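Local coordinates for CBS domain protein (Porphyromonas gingivalis, PDB 2NQW) that is of unknown function but may, like its relatives, bind flavin adenine dinucleotide, this chain being the transporter-associated domain of a membrane CBS-domain protein, at residues K22-L25 and S26-R29; L60-V63 and G64-A67. All coordinates share one frame; numbering follows the deposited sequence. Where two conformers were deposited one is given.

Interaction 1: residues K22-L25 and S26-R29; sequences KTSL and SDVR
Ser26 meets the serine that caps its own helix: its CB lies 3.7 Å from Ser24 OG, beside the bond that starts the helix. That bond belongs to the next residue, Asp27, whose backbone N donates to Ser24 OG at 3.0 Å with an angle of 153° at the hydrogen. Ser24 is thus a worked example of an N-cap. Its OG sits between its own N and carbonyl carbon (chi1 68°), which swings the oxygen over the first turn. Asp27 answers through a solvent molecule: water 1 accepts from Ser24 N at 2.8 Å and donates to Asp27 OD2, so the reciprocal link that a capping box would make directly is here water-mediated. The CB of Asp27 also rests against the methyl CG2 of Thr23.

At Val28 the helix gains its first full turn, with N donating to Ser24 O at 2.9 Å. Its CG2 meets Thr23 CG2 at 3.8 Å, the two side chains crossing nearly at right angles. These residues occupy the positions of a hydrophobic staple, while Thr23 OG1 is hydrogen-bonded to Glu20 O. Arg29 closes the next turn, its N 2.9 Å from Leu25 O. Its chain bends at chi3 (-63°) and folds the guanidinium back, with Leu25 O lying over one guanidinium face, displaced toward its rim, and NH1 3.8 Å from Leu25 CB.

Polar capping and methyl packing therefore share the helix start. An amide of the first turn finds a side-chain acceptor, and the Asp27 carboxylate stands where it would probably interact favourably with the positive end of the helix dipole.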
loop_
_atom_site.group_PDB
_atom_site.type_symbol
_atom_site.label_atom_id
_atom_site.label_comp_id
_atom_site.label_asym_id
_atom_site.label_seq_id
_atom_site.Cartn_x
_atom_site.Cartn_y
_atom_site.Cartn_z
ATOM N N LYS A 22 5.493 6.142 -1.492
ATOM C CA LYS A 22 6.171 6.710 -0.336
ATOM C C LYS A 22 5.232 7.137 0.774
ATOM O O LYS A 22 5.697 7.590 1.842
ATOM C CB LYS A 22 6.993 7.935 -0.756
ATOM C CG LYS A 22 6.120 9.174 -1.012
ATOM C CD LYS A 22 6.948 10.428 -1.326
ATOM C CE LYS A 22 6.028 11.597 -1.593
ATOM N NZ LYS A 22 5.163 11.904 -0.431
ATOM N N THR A 23 3.908 7.001 0.568
ATOM C CA THR A 23 2.979 7.486 1.614
ATOM C C THR A 23 3.223 6.735 2.923
ATOM O O THR A 23 3.306 5.487 2.925
ATOM C CB THR A 23 1.529 7.259 1.180
ATOM O OG1 THR A 23 1.317 7.824 -0.128
ATOM C CG2 THR A 23 0.555 7.925 2.184
ATOM N N SER A 24 3.324 7.450 4.047
ATOM C CA SER A 24 3.514 6.731 5.296
ATOM C C SER A 24 2.278 5.864 5.606
ATOM O O SER A 24 1.145 6.203 5.243
ATOM C CB SER A 24 3.767 7.713 6.427
ATOM O OG SER A 24 2.600 8.478 6.694
ATOM N N LEU A 25 2.481 4.770 6.323
ATOM C CA LEU A 25 1.334 3.991 6.782
ATOM C C LEU A 25 0.418 4.819 7.667
ATOM O O LEU A 25 -0.799 4.663 7.606
ATOM C CB LEU A 25 1.773 2.709 7.514
ATOM C CG LEU A 25 2.523 1.693 6.617
ATOM C CD1 LEU A 25 2.757 0.434 7.445
ATOM C CD2 LEU A 25 1.674 1.365 5.410
ATOM N N SER A 26 0.999 5.708 8.484
ATOM C CA SER A 26 0.201 6.683 9.265
ATOM C C SER A 26 -0.771 7.420 8.368
ATOM O O SER A 26 -1.965 7.527 8.672
ATOM C CB SER A 26 1.129 7.704 9.947
ATOM O OG SER A 26 1.612 7.140 11.157
ATOM N N ASP A 27 -0.250 7.967 7.274
ATOM C CA ASP A 27 -1.074 8.763 6.377
ATOM C C ASP A 27 -2.081 7.900 5.629
ATOM O O ASP A 27 -3.190 8.355 5.366
ATOM C CB ASP A 27 -0.237 9.588 5.415
ATOM C CG ASP A 27 0.413 10.790 6.106
ATOM O OD1 ASP A 27 0.109 11.063 7.305
ATOM O OD2 ASP A 27 1.243 11.435 5.446
ATOM N N VAL A 28 -1.725 6.663 5.274
ATOM C CA VAL A 28 -2.730 5.777 4.682
ATOM C C VAL A 28 -3.887 5.559 5.674
ATOM O O VAL A 28 -5.071 5.630 5.289
ATOM C CB VAL A 28 -2.129 4.407 4.252
ATOM C CG1 VAL A 28 -3.210 3.480 3.716
ATOM C CG2 VAL A 28 -1.033 4.603 3.158
ATOM N N ARG A 29 -3.573 5.273 6.939
ATOM C CA ARG A 29 -4.631 5.066 7.916
ATOM C C ARG A 29 -5.448 6.324 8.103
ATOM O O ARG A 29 -6.670 6.261 8.265
ATOM C CB ARG A 29 -4.051 4.615 9.265
ATOM C CG ARG A 29 -3.389 3.227 9.214
ATOM C CD ARG A 29 -3.116 2.688 10.617
ATOM N NE ARG A 29 -2.168 3.543 11.318
ATOM C CZ ARG A 29 -0.843 3.418 11.330
ATOM N NH1 ARG A 29 -0.233 2.378 10.754
ATOM N NH2 ARG A 29 -0.100 4.340 11.965
HETATM O O HOH W 1 3.274 10.277 3.975
#

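Interaction 2: residues L60-V63 and G64-A67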
loop_
_atom_site.group_PDB
_atom_site.type_symbol
_atom_site.label_atom_id
_atom_site.label_comp_id
_atom_site.label_asym_id
_atom_site.label_seq_id
_atom_site.Cartn_x
_atom_site.Cartn_y
_atom_site.Cartn_z
ATOM N N LEU A 60 12.808 -8.036 -4.423
ATOM C CA LEU A 60 12.745 -6.786 -5.183
ATOM C C LEU A 60 11.429 -6.763 -5.966
ATOM O O LEU A 60 11.028 -7.790 -6.530
ATOM C CB LEU A 60 13.944 -6.672 -6.137
ATOM C CG LEU A 60 15.195 -6.089 -5.458
ATOM C CD1 LEU A 60 15.855 -7.084 -4.510
ATOM C CD2 LEU A 60 16.174 -5.656 -6.547
ATOM N N PRO A 61 10.766 -5.612 -6.015
ATOM C CA PRO A 61 9.441 -5.526 -6.642
ATOM C C PRO A 61 9.462 -5.329 -8.155
ATOM O O PRO A 61 10.455 -4.812 -8.739
ATOM C CB PRO A 61 8.816 -4.290 -5.991
ATOM C CG PRO A 61 10.036 -3.413 -5.735
ATOM C CD PRO A 61 11.134 -4.378 -5.289
ATOM N N HIS A 62 8.348 -5.722 -8.782
ATOM C CA HIS A 62 8.083 -5.424 -10.180
ATOM C C HIS A 62 6.678 -4.855 -10.300
ATOM O O HIS A 62 5.777 -5.172 -9.503
ATOM C CB HIS A 62 8.115 -6.709 -11.036
ATOM C CG HIS A 62 9.493 -7.251 -11.283
ATOM N ND1 HIS A 62 10.127 -8.103 -10.398
ATOM C CD2 HIS A 62 10.349 -7.087 -12.329
ATOM C CE1 HIS A 62 11.328 -8.429 -10.883
ATOM N NE2 HIS A 62 11.485 -7.822 -12.054
ATOM N N VAL A 63 6.465 -4.090 -11.370
ATOM C CA VAL A 63 5.093 -3.717 -11.734
ATOM C C VAL A 63 4.264 -4.991 -11.934
ATOM O O VAL A 63 4.702 -5.996 -12.534
ATOM C CB VAL A 63 5.105 -2.869 -13.031
ATOM C CG1 VAL A 63 3.654 -2.595 -13.507
ATOM C CG2 VAL A 63 5.831 -1.548 -12.772
ATOM N N GLY A 64 3.031 -4.960 -11.394
ATOM C CA GLY A 64 2.143 -6.116 -11.470
ATOM C C GLY A 64 2.173 -7.013 -10.253
ATOM O O GLY A 64 1.306 -7.857 -10.076
ATOM N N ASP A 65 3.172 -6.859 -9.396
ATOM C CA ASP A 65 3.230 -7.688 -8.204
ATOM C C ASP A 65 2.044 -7.353 -7.293
ATOM O O ASP A 65 1.603 -6.189 -7.209
ATOM C CB ASP A 65 4.510 -7.406 -7.414
ATOM C CG ASP A 65 5.763 -7.998 -8.058
ATOM O OD1 ASP A 65 5.670 -8.620 -9.130
ATOM O OD2 ASP A 65 6.847 -7.780 -7.450
ATOM N N THR A 66 1.595 -8.361 -6.563
ATOM C CA THR A 66 0.535 -8.167 -5.581
ATOM C C THR A 66 0.964 -8.702 -4.208
ATOM O O THR A 66 1.898 -9.517 -4.085
ATOM C CB THR A 66 -0.766 -8.868 -6.006
ATOM O OG1 THR A 66 -0.583 -10.287 -6.069
ATOM C CG2 THR A 66 -1.272 -8.336 -7.360
ATOM N N ALA A 67 0.278 -8.242 -3.162
ATOM C CA ALA A 67 0.564 -8.694 -1.810
ATOM C C ALA A 67 -0.738 -8.612 -1.043
ATOM O O ALA A 67 -1.573 -7.744 -1.339
ATOM C CB ALA A 67 1.611 -7.817 -1.146
HETATM O O HOH W 2 9.130 -9.038 -8.023
#
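Asp65 reaches back across the turn to His62, and the pair is bonded twice. The backbone N of His62 donates to Asp65 OD2 at 2.9 Å, nearly straight at 158°, and comes in from well above the carboxylate plane. In the reverse direction Asp65 N donates to His62 O at 3.1 Å, meeting it from above the carbonyl plane. The other carboxylate oxygen, Asp65 OD1, lies 3.6 Å from His62 CB, while Asp65 OD2 lies 3.5 Å from Pro61 CA. Asp65 CG is anti to its own carbonyl carbon (chi1 -74°), and this torsion brings the carboxylate alongside the incoming chain.

One step outward, water 2 ties three groups together. It donates to Asp65 OD2 and to Leu60 O, each at 2.7 Å, and lies at the edge of the imidazole, 2.7 Å from His62 ND1. Asp65 OD2 is therefore gripped by a backbone amide and a water, and the water, in the ring plane, favours this rotation of the imidazole.

Behind this shell, Gly64 supplies the bend: at the third position it takes the positive phi (96°) that a type II turn asks for there, a conformation that glycine adopts readily. The backbones of Gly64 and Asp65 hydrogen-bond to Val76 of strand 72-79, Asp65 packs on Phe53 of helix 49-57, and Pro61 touches Leu54 and Met79.

The four residues from His62 to Asp65 form a type II beta turn with glycine at its third position, fastened by the side chain of its last residue, and it leads the chain from helix 49-57 into the edge strand 66-69.

Overall arrangement
Both contacts illustrate how a side chain three residues away can hold a local backbone feature, a helix start in one and a beta turn in the other. Interaction 1 is partly buried, with Thr23, Leu25 and Val28 buried, and joins the loop after strand 17-20 to helix 25-32. Interaction 2 is a surface contact on the way into strand 66-69. Both enlist a water; methyl packing sets the first apart. There an earlier hydroxyl accepts from a later amide, whereas in the second a later carboxylate accepts from an earlier one. Their centres lie about 19 Å apart on opposite sides of the chain's centre, and they share no helix or strand.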